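PDB 5FLY: ferrichrome ABC transporter substrate-binding protein from Staphylococcus pseudintermedius, which probably binds ferrichrome-type iron siderophores outside the cell membrane and delivers them to an ABC transporter for iron uptake. Local coordinates for residues Ser179-Gln184 and Asp266-Asp271. Sequence-based numbering, arbitrary orientation.
Sequences SEVLYQ and DVIRKD
No flat group lies between Val-181 and its two partners, Ile-268 and Arg-269. The Tyr-183 ring sits on another side of its helix, with Ser-179 CB in plane at its edge, 3.9 Å from CD2 of Tyr-183, while Arg-269 NH1 forms a salt bridge with Asp-144 OD2 of helix 127-152, beyond the contact. Between 179-184 and 266-271 the contact is aliphatic, with no hydrogen bond across it. Val-181 reaches over with both methyls: CG2 meets the Ile-268 tip, 3.3 Å from CD1 of that residue, and also touches Ile-268 CG1 at 3.6 Å. The first of these is tighter than ordinary carbon contact. Ile-268 carries CG1 between its backbone N and carbonyl carbon (chi1 60°), and from there an extended chi2 of 166° runs CD1 out to the valine. The other methyl, CG1 of Val-181, rests over the backbone of Arg-269, 4.1 Å from its CA, where the CA atoms of the two segments come closest. Trp-137 touches both Val-181 and Arg-269, and Leu-265 and Leu-272 extend the apolar patch around Val-181. Helices 179-185 and 262-278 pack together in the C-terminal lobe, beside the long helix 127-152 that links the two lobes, as in class III solute-binding proteins.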
loop_
_atom_site.group_PDB
_atom_site.type_symbol
_atom_site.label_atom_id
_atom_site.label_comp_id
_atom_site.label_asym_id
_atom_site.label_seq_id
_atom_site.Cartn_x
_atom_site.Cartn_y
_atom_site.Cartn_z
ATOM N N SER A 179 -1.983 2.470 -6.562
ATOM C CA SER A 179 -3.075 3.437 -6.545
ATOM C C SER A 179 -2.632 4.795 -5.996
ATOM O O SER A 179 -3.001 5.836 -6.539
ATOM C CB SER A 179 -4.261 2.894 -5.734
ATOM O OG SER A 179 -3.908 2.664 -4.384
ATOM N N GLU A 180 -1.820 4.788 -4.943
ATOM C CA GLU A 180 -1.363 6.045 -4.365
ATOM C C GLU A 180 -0.523 6.817 -5.375
ATOM O O GLU A 180 -0.709 8.021 -5.552
ATOM C CB GLU A 180 -0.579 5.784 -3.092
ATOM C CG GLU A 180 -1.430 5.159 -2.002
ATOM C CD GLU A 180 -1.560 3.646 -2.092
ATOM O OE1 GLU A 180 -0.918 3.002 -2.963
ATOM O OE2 GLU A 180 -2.307 3.105 -1.238
ATOM N N VAL A 181 0.397 6.125 -6.035
ATOM C CA VAL A 181 1.246 6.785 -7.016
ATOM C C VAL A 181 0.423 7.305 -8.206
ATOM O O VAL A 181 0.600 8.449 -8.637
ATOM C CB VAL A 181 2.356 5.841 -7.496
ATOM C CG1 VAL A 181 3.086 6.436 -8.704
ATOM C CG2 VAL A 181 3.313 5.543 -6.349
ATOM N N LEU A 182 -0.461 6.466 -8.739
ATOM C CA LEU A 182 -1.201 6.784 -9.953
ATOM C C LEU A 182 -2.234 7.890 -9.745
ATOM O O LEU A 182 -2.262 8.843 -10.525
ATOM C CB LEU A 182 -1.868 5.527 -10.496
ATOM C CG LEU A 182 -0.893 4.472 -11.020
ATOM C CD1 LEU A 182 -1.583 3.126 -11.194
ATOM C CD2 LEU A 182 -0.233 4.949 -12.331
ATOM N N TYR A 183 -3.050 7.787 -8.695
ATOM C CA TYR A 183 -4.175 8.704 -8.508
ATOM C C TYR A 183 -3.849 9.933 -7.662
ATOM O O TYR A 183 -4.447 11.000 -7.865
ATOM C CB TYR A 183 -5.352 7.970 -7.874
ATOM C CG TYR A 183 -5.856 6.820 -8.704
ATOM C CD1 TYR A 183 -6.387 7.035 -9.971
ATOM C CD2 TYR A 183 -5.791 5.518 -8.229
ATOM C CE1 TYR A 183 -6.871 5.970 -10.744
ATOM C CE2 TYR A 183 -6.252 4.452 -8.995
ATOM C CZ TYR A 183 -6.789 4.691 -10.245
ATOM O OH TYR A 183 -7.257 3.628 -10.994
ATOM N N GLN A 184 -2.947 9.789 -6.694
ATOM C CA GLN A 184 -2.620 10.906 -5.813
ATOM C C GLN A 184 -1.332 11.599 -6.247
ATOM O O GLN A 184 -1.346 12.801 -6.537
ATOM C CB GLN A 184 -2.513 10.442 -4.357
ATOM C CG GLN A 184 -3.797 9.795 -3.846
ATOM C CD GLN A 184 -3.726 9.404 -2.389
ATOM O OE1 GLN A 184 -3.428 10.235 -1.518
ATOM N NE2 GLN A 184 -3.960 8.117 -2.108
ATOM N N ASP A 266 9.031 4.218 -3.792
ATOM C CA ASP A 266 10.148 4.573 -4.679
ATOM C C ASP A 266 10.219 3.632 -5.884
ATOM O O ASP A 266 10.357 4.075 -7.022
ATOM C CB ASP A 266 11.486 4.556 -3.922
ATOM C CG ASP A 266 11.678 5.773 -3.016
ATOM O OD1 ASP A 266 10.999 6.807 -3.228
ATOM O OD2 ASP A 266 12.540 5.699 -2.099
ATOM N N VAL A 267 10.099 2.335 -5.629
ATOM C CA VAL A 267 10.185 1.339 -6.680
ATOM C C VAL A 267 9.032 1.467 -7.676
ATOM O O VAL A 267 9.246 1.449 -8.904
ATOM C CB VAL A 267 10.206 -0.079 -6.071
ATOM C CG1 VAL A 267 10.135 -1.150 -7.152
ATOM C CG2 VAL A 267 11.474 -0.252 -5.250
ATOM N N ILE A 268 7.813 1.593 -7.168
ATOM C CA ILE A 268 6.652 1.601 -8.057
ATOM C C ILE A 268 6.545 2.939 -8.804
ATOM O O ILE A 268 6.052 2.979 -9.924
ATOM C CB ILE A 268 5.324 1.310 -7.310
ATOM C CG1 ILE A 268 5.036 2.340 -6.225
ATOM C CG2 ILE A 268 5.344 -0.091 -6.723
ATOM C CD1 ILE A 268 3.595 2.292 -5.708
ATOM N N ARG A 269 7.020 4.023 -8.196
ATOM C CA ARG A 269 7.029 5.317 -8.863
ATOM C C ARG A 269 7.887 5.182 -10.104
ATOM O O ARG A 269 7.491 5.570 -11.199
ATOM C CB ARG A 269 7.585 6.422 -7.964
ATOM C CG ARG A 269 7.598 7.797 -8.605
ATOM C CD ARG A 269 8.561 8.770 -7.907
ATOM N NE ARG A 269 9.940 8.283 -7.915
ATOM C CZ ARG A 269 10.766 8.361 -8.956
ATOM N NH1 ARG A 269 10.376 8.924 -10.084
ATOM N NH2 ARG A 269 11.990 7.860 -8.867
ATOM N N LYS A 270 9.064 4.605 -9.916
ATOM C CA LYS A 270 10.028 4.483 -11.004
ATOM C C LYS A 270 9.499 3.592 -12.112
ATOM O O LYS A 270 9.580 3.935 -13.306
ATOM C CB LYS A 270 11.353 3.934 -10.470
ATOM C CG LYS A 270 12.536 4.130 -11.387
ATOM C CD LYS A 270 13.809 3.555 -10.780
ATOM C CE LYS A 270 14.254 4.302 -9.529
ATOM N NZ LYS A 270 15.514 3.723 -8.969
ATOM N N ASP A 271 8.947 2.451 -11.716
ATOM C CA ASP A 271 8.479 1.457 -12.677
ATOM C C ASP A 271 7.277 1.992 -13.445
ATOM O O ASP A 271 7.201 1.847 -14.658
ATOM C CB ASP A 271 8.115 0.154 -11.977
ATOM C CG ASP A 271 7.739 -0.951 -12.955
ATOM O OD1 ASP A 271 8.555 -1.245 -13.857
ATOM O OD2 ASP A 271 6.630 -1.514 -12.841
#